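Local coordinates for transcriptional regulator, TetR family (Legionella pneumophila subsp. pneumophila str. Philadelphia 1, PDB 3ON4), which probably binds DNA as a TetR-family transcriptional regulator, pairing a helix-turn-helix head with an all-helical C-terminal domain in a two-chain assembly, at residues A17-L22 with K34-A39; K87-F92 with H184-T189; L133-L138 with L155-I160. All coordinates share one frame; numbering follows the deposited sequence.

Contact 1. Residues A17-L22 with K34-A39; sequences AVAEAL and KDIATA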
ATOM      1  N   ALA A  17     -19.048   4.325  10.791  1.00 15.97           N
ATOM      2  CA  ALA A  17     -17.941   3.922  11.681  1.00 17.36           C
ATOM      3  C   ALA A  17     -17.510   2.460  11.468  1.00 16.67           C
ATOM      4  O   ALA A  17     -16.294   2.154  11.436  1.00 16.32           O
ATOM      5  CB  ALA A  17     -18.294   4.206  13.153  1.00 18.01           C
ATOM      6  N   VAL A  18     -18.477   1.560  11.298  0.68 17.04           N
ATOM      7  CA  VAL A  18     -18.128   0.143  11.065  0.68 17.01           C
ATOM      8  C   VAL A  18     -17.590  -0.044   9.650  0.68 15.91           C
ATOM      9  O   VAL A  18     -16.640  -0.792   9.451  0.68 15.32           O
ATOM     10  CB  VAL A  18     -19.301  -0.839  11.297  0.68 17.97           C
ATOM     11  CG1 VAL A  18     -18.752  -2.294  11.432  0.68 17.67           C
ATOM     12  CG2 VAL A  18     -20.069  -0.463  12.507  0.68 19.62           C
ATOM     13  N   ALA A  19     -18.147   0.676   8.667  1.00 15.42           N
ATOM     14  CA  ALA A  19     -17.660   0.568   7.287  1.00 14.70           C
ATOM     15  C   ALA A  19     -16.199   0.995   7.211  1.00 14.31           C
ATOM     16  O   ALA A  19     -15.345   0.326   6.584  1.00 13.80           O
ATOM     17  CB  ALA A  19     -18.541   1.406   6.316  1.00 13.69           C
ATOM     18  N   GLU A  20     -15.907   2.107   7.878  1.00 14.30           N
ATOM     19  CA  GLU A  20     -14.554   2.613   7.972  1.00 14.92           C
ATOM     20  C   GLU A  20     -13.599   1.538   8.528  1.00 14.25           C
ATOM     21  O   GLU A  20     -12.523   1.310   7.984  1.00 13.89           O
ATOM     22  CB  GLU A  20     -14.532   3.859   8.855  1.00 15.68           C
ATOM     23  CG  GLU A  20     -13.175   4.545   8.951  1.00 17.50           C
ATOM     24  CD  GLU A  20     -13.154   5.685   9.986  1.00 23.23           C
ATOM     25  OE1 GLU A  20     -13.474   5.455  11.178  1.00 24.09           O
ATOM     26  OE2 GLU A  20     -12.784   6.810   9.602  1.00 26.82           O
ATOM     27  N   ALA A  21     -14.016   0.902   9.610  1.00 14.24           N
ATOM     28  CA  ALA A  21     -13.260  -0.144  10.254  1.00 14.56           C
ATOM     29  C   ALA A  21     -13.049  -1.336   9.334  1.00 14.35           C
ATOM     30  O   ALA A  21     -11.914  -1.816   9.196  1.00 13.90           O
ATOM     31  CB  ALA A  21     -13.939  -0.596  11.543  1.00 15.37           C
ATOM     32  N   LEU A  22     -14.123  -1.794   8.687  1.00 14.24           N
ATOM     33  CA  LEU A  22     -14.024  -2.932   7.770  1.00 14.83           C
ATOM     34  C   LEU A  22     -13.091  -2.643   6.593  1.00 15.34           C
ATOM     35  O   LEU A  22     -12.294  -3.513   6.207  1.00 17.29           O
ATOM     36  CB  LEU A  22     -15.422  -3.351   7.282  1.00 14.80           C
ATOM     37  CG  LEU A  22     -16.276  -3.973   8.398  1.00 17.89           C
ATOM     38  CD1 LEU A  22     -17.702  -4.202   7.905  1.00 17.98           C
ATOM     39  CD2 LEU A  22     -15.653  -5.269   8.926  1.00 22.48           C
ATOM     40  N   LYS A  34     -24.150  -6.591   4.007  1.00 21.99           N
ATOM     41  CA  LYS A  34     -24.544  -7.668   4.927  1.00 23.62           C
ATOM     42  C   LYS A  34     -23.569  -7.797   6.111  1.00 22.42           C
ATOM     43  O   LYS A  34     -23.992  -8.038   7.230  1.00 23.16           O
ATOM     44  CB  LYS A  34     -24.615  -8.996   4.179  1.00 25.81           C
ATOM     45  CG  LYS A  34     -24.995 -10.169   5.045  1.00 30.91           C
ATOM     46  CD  LYS A  34     -26.393 -10.022   5.626  1.00 33.10           C
ATOM     47  CE  LYS A  34     -26.909 -11.350   6.161  1.00 36.15           C
ATOM     48  NZ  LYS A  34     -28.268 -11.158   6.680  1.00 36.93           N
ATOM     49  N   ASP A  35     -22.275  -7.656   5.853  1.00 21.07           N
ATOM     50  CA  ASP A  35     -21.296  -7.649   6.942  1.00 21.40           C
ATOM     51  C   ASP A  35     -21.612  -6.568   7.982  1.00 20.39           C
ATOM     52  O   ASP A  35     -21.452  -6.793   9.203  1.00 21.02           O
ATOM     53  CB  ASP A  35     -19.879  -7.426   6.424  1.00 19.96           C
ATOM     54  CG  ASP A  35     -19.353  -8.593   5.619  1.00 23.98           C
ATOM     55  OD1 ASP A  35     -19.692  -9.750   5.944  1.00 23.74           O
ATOM     56  OD2 ASP A  35     -18.585  -8.339   4.664  1.00 24.30           O
ATOM     57  N   ILE A  36     -22.006  -5.387   7.507  1.00 18.54           N
ATOM     58  CA  ILE A  36     -22.296  -4.256   8.400  1.00 18.44           C
ATOM     59  C   ILE A  36     -23.555  -4.547   9.206  1.00 19.09           C
ATOM     60  O   ILE A  36     -23.577  -4.352  10.419  1.00 18.66           O
ATOM     61  CB  ILE A  36     -22.500  -2.929   7.633  1.00 18.39           C
ATOM     62  CG1 ILE A  36     -21.212  -2.523   6.919  1.00 18.22           C
ATOM     63  CG2 ILE A  36     -22.951  -1.821   8.575  1.00 17.82           C
ATOM     64  CD1 ILE A  36     -21.360  -1.249   6.121  1.00 20.82           C
ATOM     65  N   ALA A  37     -24.593  -5.004   8.519  1.00 19.14           N
ATOM     66  CA  ALA A  37     -25.868  -5.336   9.148  1.00 20.35           C
ATOM     67  C   ALA A  37     -25.686  -6.347  10.285  1.00 21.19           C
ATOM     68  O   ALA A  37     -26.269  -6.205  11.376  1.00 21.43           O
ATOM     69  CB  ALA A  37     -26.825  -5.894   8.116  1.00 21.78           C
ATOM     70  N   THR A  38     -24.880  -7.368  10.020  1.00 20.79           N
ATOM     71  CA  THR A  38     -24.613  -8.410  11.005  1.00 21.75           C
ATOM     72  C   THR A  38     -23.829  -7.820  12.173  1.00 20.25           C
ATOM     73  O   THR A  38     -24.116  -8.120  13.317  1.00 21.72           O
ATOM     74  CB  THR A  38     -23.814  -9.569  10.361  1.00 22.81           C
ATOM     75  OG1 THR A  38     -24.647 -10.228   9.401  1.00 23.64           O
ATOM     76  CG2 THR A  38     -23.348 -10.600  11.402  1.00 24.49           C
ATOM     77  N   ALA A  39     -22.872  -6.941  11.876  1.00 19.28           N
ATOM     78  CA  ALA A  39     -21.955  -6.428  12.913  1.00 19.55           C
ATOM     79  C   ALA A  39     -22.683  -5.591  13.958  1.00 19.66           C
ATOM     80  O   ALA A  39     -22.390  -5.712  15.153  1.00 20.76           O
ATOM     81  CB  ALA A  39     -20.806  -5.620  12.275  1.00 17.93           C
TER
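Asp35 opens the meeting of helix 33-40 with helix 11-26 through its CB alone, which lies 4.2 Å from CD1 of Leu22. Its carboxylate turns back to the start of its helix, OD2 accepting a hydrogen bond from the backbone N of Ser32, just before the helix begins. Ile36 comes next and makes the broadest contact of the segment. The CA atoms of Ile36 and Val18, 6.6 Å apart, are the closest CA pair of the two segments. The CA-CB bond of Ile36 does not aim at the other helix, but CG1 sits beside the backbone N (chi1 -64°) and the chain runs on extended, which carries the ethyl arm across. CD1 at the end of that arm reaches CB of Ala19 at 3.9 Å, while CG1, one carbon back, is touched by Leu22 CD1 at 4.0 Å, the two side chains slanting past each other. The same CD1 of Leu22 thus bridges Asp35 and Ile36. This is the packing of the first helix of a TetR-type DNA-binding domain against the first helix of its helix-turn-helix, the motif predicted for residues 32-51. The short segments approach to 10.0 Å at 120° between their directions, and each alanine in the interface meets a branched side chain of the other helix, Ala19 against Ile36 and Ala39 against Val18. Ile36 is buried here because Phe31, Ile47 of helix 44-50 and Leu57 of helix 54-77 also pack on it; Leu57, with Val61, covers Ala19 too. A turn after Asp35, Ala39 ends the segment on a more exposed flank. Its CB points at helix 11-26 and, in one of two modelled conformers of Val18, meets CG1 of that residue at 4.0 Å.

Contact 2. Residues K87-F92 with H184-T189; sequences KIQKFF and HFIDQT
Two similar first torsions on helix 177-189 set this contact: chi1 of -67° in Ile186 leaves CG2 opposite the backbone N and directs CG1 and CD1 toward helix 84-98, and chi1 of -68° in Asp187 swings the carboxylate round to Gln89. The two helices belong to the all-helical C-terminal domain of a TetR-family regulator and run antiparallel, with the axes of the short segments 10.4 Å apart. Ile186 is the apolar centre. Its CG2 meets CG2 of Ile88 at 3.7 Å, and its CD1 extends to the CB of Phe92 at 4.2 Å, so the isoleucine spans a full turn of the facing helix. The longer arm of Ile88 leads away from Ile186, and the side chain also packs on Val141 of helix 121-144. On the more polar flank Gln89 stretches past Ile186, CG lying 4.1 Å from the CG2 of that residue, and puts its amide beside Asp187. The aspartate also forms a salt bridge with Arg183, one turn earlier, so its OD1 is shared between a guanidinium and an amide; this should favour the charged carboxylate. Gln89 NE2 donates to Asp187 OD1 at 2.7 Å with an N-H...O angle of 158°, the oxygen lying in the amide plane although the nitrogen approaches it from above the carboxylate plane.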
ATOM      1  N   LYS A  87       5.690  18.698  14.887  1.00 26.30           N
ATOM      2  CA  LYS A  87       4.387  18.591  14.192  1.00 25.54           C
ATOM      3  C   LYS A  87       4.335  17.349  13.276  1.00 24.20           C
ATOM      4  O   LYS A  87       3.327  16.626  13.225  1.00 22.18           O
ATOM      5  CB  LYS A  87       4.086  19.870  13.402  1.00 26.56           C
ATOM      6  CG  LYS A  87       3.818  21.095  14.284  1.00 27.77           C
ATOM      7  CD  LYS A  87       3.607  22.358  13.462  1.00 30.84           C
ATOM      8  CE  LYS A  87       3.346  23.554  14.369  1.00 33.75           C
ATOM      9  NZ  LYS A  87       3.535  24.861  13.682  1.00 37.10           N
ATOM     10  N   ILE A  88       5.435  17.102  12.570  1.00 24.60           N
ATOM     11  CA  ILE A  88       5.556  15.918  11.736  1.00 23.01           C
ATOM     12  C   ILE A  88       5.547  14.673  12.625  1.00 23.04           C
ATOM     13  O   ILE A  88       4.874  13.703  12.307  1.00 22.19           O
ATOM     14  CB  ILE A  88       6.854  15.913  10.882  1.00 24.55           C
ATOM     15  CG1 ILE A  88       6.951  17.147   9.943  1.00 25.39           C
ATOM     16  CG2 ILE A  88       6.944  14.596  10.103  1.00 21.33           C
ATOM     17  CD1 ILE A  88       5.686  17.428   9.166  1.00 25.73           C
ATOM     18  N   GLN A  89       6.292  14.688  13.733  1.00 24.21           N
ATOM     19  CA  GLN A  89       6.288  13.536  14.659  1.00 24.28           C
ATOM     20  C   GLN A  89       4.874  13.246  15.192  1.00 24.26           C
ATOM     21  O   GLN A  89       4.436  12.084  15.266  1.00 23.80           O
ATOM     22  CB  GLN A  89       7.285  13.756  15.825  1.00 25.41           C
ATOM     23  CG  GLN A  89       8.769  13.768  15.391  1.00 26.46           C
ATOM     24  CD  GLN A  89       9.730  14.247  16.480  1.00 30.76           C
ATOM     25  OE1 GLN A  89       9.379  15.070  17.336  1.00 31.69           O
ATOM     26  NE2 GLN A  89      10.965  13.755  16.430  1.00 32.40           N
ATOM     27  N   LYS A  90       4.141  14.298  15.541  1.00 24.99           N
ATOM     28  CA  LYS A  90       2.786  14.129  16.077  1.00 25.26           C
ATOM     29  C   LYS A  90       1.796  13.698  14.999  1.00 24.18           C
ATOM     30  O   LYS A  90       0.838  12.970  15.285  1.00 23.28           O
ATOM     31  CB  LYS A  90       2.293  15.411  16.769  1.00 26.95           C
ATOM     32  CG  LYS A  90       3.048  15.787  18.018  1.00 32.11           C
ATOM     33  CD  LYS A  90       2.871  14.810  19.193  1.00 36.70           C
ATOM     34  CE  LYS A  90       3.701  15.284  20.390  1.00 40.84           C
ATOM     35  NZ  LYS A  90       3.721  14.358  21.578  1.00 42.91           N
ATOM     36  N   PHE A  91       2.026  14.142  13.764  1.00 23.22           N
ATOM     37  CA  PHE A  91       1.265  13.650  12.618  1.00 22.50           C
ATOM     38  C   PHE A  91       1.385  12.133  12.528  1.00 21.44           C
ATOM     39  O   PHE A  91       0.374  11.435  12.410  1.00 21.37           O
ATOM     40  CB  PHE A  91       1.741  14.322  11.326  1.00 21.99           C
ATOM     41  CG  PHE A  91       1.515  13.509  10.092  1.00 23.14           C
ATOM     42  CD1 PHE A  91       0.291  13.529   9.443  1.00 23.69           C
ATOM     43  CD2 PHE A  91       2.537  12.738   9.566  1.00 23.63           C
ATOM     44  CE1 PHE A  91       0.096  12.782   8.299  1.00 24.96           C
ATOM     45  CE2 PHE A  91       2.344  11.998   8.421  1.00 23.09           C
ATOM     46  CZ  PHE A  91       1.142  12.013   7.792  1.00 21.80           C
ATOM     47  N   PHE A  92       2.607  11.610  12.609  1.00 21.39           N
ATOM     48  CA  PHE A  92       2.777  10.155  12.562  1.00 20.76           C
ATOM     49  C   PHE A  92       2.095   9.460  13.746  1.00 21.23           C
ATOM     50  O   PHE A  92       1.408   8.442  13.549  1.00 19.75           O
ATOM     51  CB  PHE A  92       4.247   9.765  12.467  1.00 21.78           C
ATOM     52  CG  PHE A  92       4.467   8.287  12.209  1.00 21.84           C
ATOM     53  CD1 PHE A  92       3.730   7.619  11.245  1.00 22.30           C
ATOM     54  CD2 PHE A  92       5.404   7.576  12.934  1.00 24.31           C
ATOM     55  CE1 PHE A  92       3.937   6.247  11.002  1.00 21.42           C
ATOM     56  CE2 PHE A  92       5.602   6.204  12.702  1.00 23.84           C
ATOM     57  CZ  PHE A  92       4.876   5.562  11.728  1.00 20.27           C
ATOM     58  N   HIS A 184      12.498   7.060  12.411  1.00 25.92           N
ATOM     59  CA  HIS A 184      13.927   7.297  12.189  1.00 28.14           C
ATOM     60  C   HIS A 184      14.161   8.224  10.994  1.00 26.98           C
ATOM     61  O   HIS A 184      14.974   9.125  11.067  1.00 28.33           O
ATOM     62  CB  HIS A 184      14.694   5.989  11.925  1.00 29.34           C
ATOM     63  CG  HIS A 184      14.851   5.106  13.128  1.00 34.35           C
ATOM     64  ND1 HIS A 184      15.146   5.596  14.384  1.00 40.55           N
ATOM     65  CD2 HIS A 184      14.787   3.758  13.257  1.00 35.48           C
ATOM     66  CE1 HIS A 184      15.239   4.589  15.239  1.00 43.16           C
ATOM     67  NE2 HIS A 184      15.025   3.463  14.580  1.00 41.10           N
ATOM     68  N   PHE A 185      13.459   7.990   9.884  1.00 24.24           N
ATOM     69  CA  PHE A 185      13.608   8.852   8.711  1.00 24.30           C
ATOM     70  C   PHE A 185      13.259  10.306   9.050  1.00 24.34           C
ATOM     71  O   PHE A 185      13.973  11.243   8.669  1.00 26.58           O
ATOM     72  CB  PHE A 185      12.736   8.365   7.552  1.00 22.92           C
ATOM     73  CG  PHE A 185      12.701   9.313   6.371  1.00 23.57           C
ATOM     74  CD1 PHE A 185      13.681   9.264   5.399  1.00 25.76           C
ATOM     75  CD2 PHE A 185      11.672  10.233   6.226  1.00 20.94           C
ATOM     76  CE1 PHE A 185      13.659  10.135   4.310  1.00 27.86           C
ATOM     77  CE2 PHE A 185      11.625  11.083   5.131  1.00 24.46           C
ATOM     78  CZ  PHE A 185      12.628  11.038   4.174  1.00 27.91           C
ATOM     79  N   ILE A 186      12.167  10.482   9.773  1.00 23.52           N
ATOM     80  CA  ILE A 186      11.703  11.819  10.168  1.00 24.21           C
ATOM     81  C   ILE A 186      12.785  12.504  11.027  1.00 26.56           C
ATOM     82  O   ILE A 186      13.223  13.633  10.735  1.00 27.39           O
ATOM     83  CB  ILE A 186      10.340  11.738  10.923  1.00 23.84           C
ATOM     84  CG1 ILE A 186       9.218  11.275   9.992  1.00 23.57           C
ATOM     85  CG2 ILE A 186       9.972  13.078  11.547  1.00 25.65           C
ATOM     86  CD1 ILE A 186       7.896  10.838  10.713  1.00 22.93           C
ATOM     87  N   ASP A 187      13.223  11.788  12.060  1.00 27.13           N
ATOM     88  CA  ASP A 187      14.169  12.303  13.034  1.00 30.95           C
ATOM     89  C   ASP A 187      15.512  12.621  12.410  1.00 32.78           C
ATOM     90  O   ASP A 187      16.176  13.559  12.835  1.00 34.65           O
ATOM     91  CB  ASP A 187      14.383  11.290  14.167  1.00 32.46           C
ATOM     92  CG  ASP A 187      13.154  11.094  15.033  1.00 34.70           C
ATOM     93  OD1 ASP A 187      12.181  11.883  14.885  1.00 36.74           O
ATOM     94  OD2 ASP A 187      13.172  10.155  15.876  1.00 36.44           O
ATOM     95  N   GLN A 188      15.941  11.817  11.439  1.00 32.18           N
ATOM     96  CA  GLN A 188      17.260  12.021  10.832  1.00 36.61           C
ATOM     97  C   GLN A 188      17.241  13.042   9.687  1.00 37.87           C
ATOM     98  O   GLN A 188      18.268  13.661   9.400  1.00 41.12           O
ATOM     99  CB  GLN A 188      17.882  10.693  10.378  1.00 36.94           C
ATOM    100  CG  GLN A 188      18.130   9.678  11.522  1.00 38.78           C
ATOM    101  CD  GLN A 188      19.055  10.204  12.614  1.00 45.70           C
ATOM    102  OE1 GLN A 188      20.197  10.587  12.347  1.00 51.98           O
ATOM    103  NE2 GLN A 188      18.567  10.220  13.855  1.00 47.14           N
ATOM    104  N   THR A 189      16.081  13.242   9.067  1.00 35.91           N
ATOM    105  CA  THR A 189      15.983  14.078   7.865  1.00 38.42           C
ATOM    106  C   THR A 189      15.551  15.512   8.160  1.00 40.57           C
ATOM    107  O   THR A 189      16.058  16.437   7.525  1.00 43.86           O
ATOM    108  CB  THR A 189      15.034  13.463   6.801  1.00 36.57           C
ATOM    109  OG1 THR A 189      15.398  12.096   6.575  1.00 35.84           O
ATOM    110  CG2 THR A 189      15.125  14.230   5.462  1.00 39.40           C
TER

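Contact 3. Residues L133-L138 with L155-I160; sequences LIIEWL and LAKQII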
ATOM      1  N   LEU A 133      -4.685  16.575   0.628  1.00 23.86           N
ATOM      2  CA  LEU A 133      -4.781  17.284   1.900  1.00 24.91           C
ATOM      3  C   LEU A 133      -3.576  17.001   2.803  1.00 24.04           C
ATOM      4  O   LEU A 133      -3.008  17.917   3.381  1.00 24.89           O
ATOM      5  CB  LEU A 133      -6.053  16.901   2.632  1.00 25.25           C
ATOM      6  CG  LEU A 133      -6.340  17.708   3.901  1.00 29.19           C
ATOM      7  CD1 LEU A 133      -7.826  18.095   3.975  1.00 31.64           C
ATOM      8  CD2 LEU A 133      -5.903  16.909   5.098  1.00 29.74           C
ATOM      9  N   ILE A 134      -3.177  15.734   2.871  1.00 21.48           N
ATOM     10  CA  ILE A 134      -2.057  15.323   3.704  1.00 21.28           C
ATOM     11  C   ILE A 134      -0.756  15.927   3.199  1.00 20.68           C
ATOM     12  O   ILE A 134       0.008  16.486   3.977  1.00 20.84           O
ATOM     13  CB  ILE A 134      -1.906  13.780   3.789  1.00 20.14           C
ATOM     14  CG1 ILE A 134      -3.097  13.113   4.501  1.00 23.37           C
ATOM     15  CG2 ILE A 134      -0.558  13.387   4.461  1.00 19.40           C
ATOM     16  CD1 ILE A 134      -3.262  13.468   5.925  1.00 27.16           C
ATOM     17  N   ILE A 135      -0.530  15.836   1.886  1.00 19.42           N
ATOM     18  CA  ILE A 135       0.677  16.345   1.247  1.00 19.84           C
ATOM     19  C   ILE A 135       0.789  17.869   1.392  1.00 21.06           C
ATOM     20  O   ILE A 135       1.846  18.386   1.797  1.00 21.62           O
ATOM     21  CB  ILE A 135       0.729  15.886  -0.222  1.00 19.44           C
ATOM     22  CG1 ILE A 135       0.927  14.357  -0.252  1.00 20.69           C
ATOM     23  CG2 ILE A 135       1.788  16.661  -1.022  1.00 20.87           C
ATOM     24  CD1 ILE A 135       0.636  13.743  -1.568  1.00 19.65           C
ATOM     25  N   GLU A 136      -0.312  18.583   1.132  1.00 21.07           N
ATOM     26  CA  GLU A 136      -0.349  20.036   1.337  1.00 23.14           C
ATOM     27  C   GLU A 136      -0.052  20.407   2.799  1.00 22.23           C
ATOM     28  O   GLU A 136       0.725  21.325   3.047  1.00 22.93           O
ATOM     29  CB  GLU A 136      -1.699  20.619   0.890  1.00 24.06           C
ATOM     30  CG  GLU A 136      -1.827  22.153   1.014  1.00 29.27           C
ATOM     31  CD  GLU A 136      -0.713  22.907   0.301  1.00 35.16           C
ATOM     32  OE1 GLU A 136      -0.316  22.486  -0.818  1.00 37.88           O
ATOM     33  OE2 GLU A 136      -0.216  23.900   0.874  1.00 41.73           O
ATOM     34  N   TRP A 137      -0.643  19.692   3.756  1.00 20.51           N
ATOM     35  CA  TRP A 137      -0.371  19.966   5.182  1.00 20.68           C
ATOM     36  C   TRP A 137       1.114  19.775   5.525  1.00 20.17           C
ATOM     37  O   TRP A 137       1.758  20.653   6.117  1.00 21.46           O
ATOM     38  CB  TRP A 137      -1.200  19.046   6.059  1.00 19.68           C
ATOM     39  CG  TRP A 137      -1.078  19.387   7.487  1.00 20.72           C
ATOM     40  CD1 TRP A 137      -1.769  20.353   8.172  1.00 23.81           C
ATOM     41  CD2 TRP A 137      -0.195  18.778   8.428  1.00 21.26           C
ATOM     42  NE1 TRP A 137      -1.363  20.381   9.482  1.00 22.92           N
ATOM     43  CE2 TRP A 137      -0.393  19.428   9.665  1.00 21.53           C
ATOM     44  CE3 TRP A 137       0.776  17.770   8.337  1.00 19.60           C
ATOM     45  CZ2 TRP A 137       0.311  19.078  10.807  1.00 23.42           C
ATOM     46  CZ3 TRP A 137       1.480  17.421   9.474  1.00 19.51           C
ATOM     47  CH2 TRP A 137       1.238  18.069  10.702  1.00 21.08           C
ATOM     48  N   LEU A 138       1.659  18.636   5.125  1.00 19.27           N
ATOM     49  CA  LEU A 138       3.096  18.334   5.314  1.00 19.75           C
ATOM     50  C   LEU A 138       4.041  19.370   4.671  1.00 21.03           C
ATOM     51  O   LEU A 138       4.997  19.846   5.312  1.00 21.12           O
ATOM     52  CB  LEU A 138       3.409  16.919   4.774  1.00 18.07           C
ATOM     53  CG  LEU A 138       2.945  15.707   5.579  1.00 17.61           C
ATOM     54  CD1 LEU A 138       3.192  14.388   4.836  1.00 15.21           C
ATOM     55  CD2 LEU A 138       3.664  15.714   6.940  1.00 17.29           C
ATOM     56  N   LEU A 155       9.995  16.214   0.166  1.00 20.24           N
ATOM     57  CA  LEU A 155      10.056  15.566   1.482  1.00 19.92           C
ATOM     58  C   LEU A 155       8.656  15.170   1.964  1.00 18.47           C
ATOM     59  O   LEU A 155       8.481  14.108   2.576  1.00 18.15           O
ATOM     60  CB  LEU A 155      10.735  16.485   2.509  1.00 21.78           C
ATOM     61  CG  LEU A 155      11.049  15.934   3.907  1.00 23.54           C
ATOM     62  CD1 LEU A 155      11.717  14.579   3.849  1.00 26.66           C
ATOM     63  CD2 LEU A 155      11.951  16.934   4.708  1.00 29.54           C
ATOM     64  N   ALA A 156       7.668  16.028   1.713  1.00 17.92           N
ATOM     65  CA  ALA A 156       6.294  15.692   2.066  1.00 17.47           C
ATOM     66  C   ALA A 156       5.911  14.361   1.384  1.00 16.41           C
ATOM     67  O   ALA A 156       5.332  13.488   1.999  1.00 15.92           O
ATOM     68  CB  ALA A 156       5.333  16.829   1.652  1.00 17.33           C
ATOM     69  N   LYS A 157       6.254  14.215   0.109  1.00 16.92           N
ATOM     70  CA  LYS A 157       5.932  12.986  -0.626  1.00 16.78           C
ATOM     71  C   LYS A 157       6.723  11.765  -0.151  1.00 16.40           C
ATOM     72  O   LYS A 157       6.180  10.671  -0.138  1.00 16.56           O
ATOM     73  CB  LYS A 157       6.069  13.204  -2.134  1.00 18.29           C
ATOM     74  CG  LYS A 157       4.989  14.193  -2.650  1.00 19.50           C
ATOM     75  CD  LYS A 157       5.092  14.501  -4.101  1.00 21.56           C
ATOM     76  CE  LYS A 157       3.949  15.437  -4.511  1.00 26.15           C
ATOM     77  NZ  LYS A 157       4.128  16.075  -5.836  1.00 28.00           N
ATOM     78  N   GLN A 158       7.977  11.946   0.273  1.00 16.80           N
ATOM     79  CA  GLN A 158       8.741  10.835   0.837  1.00 17.40           C
ATOM     80  C   GLN A 158       8.123  10.370   2.146  1.00 16.94           C
ATOM     81  O   GLN A 158       8.000   9.160   2.429  1.00 15.42           O
ATOM     82  CB  GLN A 158      10.204  11.232   1.075  1.00 18.64           C
ATOM     83  CG  GLN A 158      11.074  11.263  -0.157  1.00 20.85           C
ATOM     84  CD  GLN A 158      12.478  11.728   0.199  1.00 22.95           C
ATOM     85  OE1 GLN A 158      12.627  12.703   0.929  1.00 25.21           O
ATOM     86  NE2 GLN A 158      13.498  11.026  -0.283  1.00 25.82           N
ATOM     87  N   ILE A 159       7.718  11.344   2.958  1.00 17.12           N
ATOM     88  CA  ILE A 159       7.187  11.036   4.251  1.00 17.49           C
ATOM     89  C   ILE A 159       5.902  10.230   4.109  1.00 16.04           C
ATOM     90  O   ILE A 159       5.761   9.201   4.764  1.00 15.26           O
ATOM     91  CB  ILE A 159       6.910  12.291   5.100  1.00 18.64           C
ATOM     92  CG1 ILE A 159       8.219  12.927   5.566  1.00 19.66           C
ATOM     93  CG2 ILE A 159       6.066  11.929   6.345  1.00 18.69           C
ATOM     94  CD1 ILE A 159       8.007  14.342   6.117  1.00 18.49           C
ATOM     95  N   ILE A 160       4.966  10.678   3.272  1.00 16.58           N
ATOM     96  CA  ILE A 160       3.685   9.960   3.165  1.00 15.54           C
ATOM     97  C   ILE A 160       3.890   8.604   2.496  1.00 15.10           C
ATOM     98  O   ILE A 160       3.206   7.647   2.847  1.00 13.93           O
ATOM     99  CB  ILE A 160       2.530  10.809   2.503  1.00 16.42           C
ATOM    100  CG1 ILE A 160       1.146  10.114   2.651  1.00 17.44           C
ATOM    101  CG2 ILE A 160       2.813  11.112   1.067  1.00 15.16           C
ATOM    102  CD1 ILE A 160       0.780   9.583   4.067  1.00 18.31           C
TER
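Leu138 and Ala156 meet where segments 133-138 and 155-160 come closest in CA distance, deep in the helical C-terminal domain of this TetR-family protein. The two short segments, on helices 121-144 and 149-173, cross at 127° with axes 8.9 Å apart, and the CA atoms of this pair are separated by only 5.3 Å. The small side chain of Ala156 permits such closeness: its CB is 3.7 Å from CB of Leu138 and also rests against the backbone O of Ile135. Leu138 then lays CD1 over the facing helix, 3.7 Å from O of Ala156 and 4.1 Å from CG2 of Ile159. Farther along, Ile160 fits between Ile134 and Ile135. With chi1 at -169°, its CG1 arm lies opposite the backbone N and carries CD1 to CG2 of Ile134, while CG2 turns to CG1 of Ile135; both pairs of side chains cross nearly at right angles. Phe91 of helix 84-98 packs on Leu138 as well. Contact between the two segments thins out at Lys157, and the second subunit covers this margin, with its Phe178 on Ile135. The ammonium of Lys157 passes on to that subunit, forming a salt bridge with Asp175 and a cation-pi contact with Phe178 of that chain. Within this contact the lysine comes nearest through CE, 4.3 Å from CG2 of Ile135.

Contact 1 lies in the predicted DNA-binding head and closes before the others open; contacts 2 and 3, in the C-terminal domain, lie on the opposite side of the chain's centre from contact 1. The centre of contact 1 is about 33 Å from that of contact 2 and about 30 Å from that of contact 3, and it touches neither. Contacts 2 and 3 are about 12 Å apart between centres and directly joined, Ile88 CD1 lying 3.5 Å from Leu138 CD2. Contact 3 is nested in the loop that contact 2 closes, and both reach the second subunit. Helix 54-77 packs on segments of all three, a physical connection between the head and the subunit-contacting body.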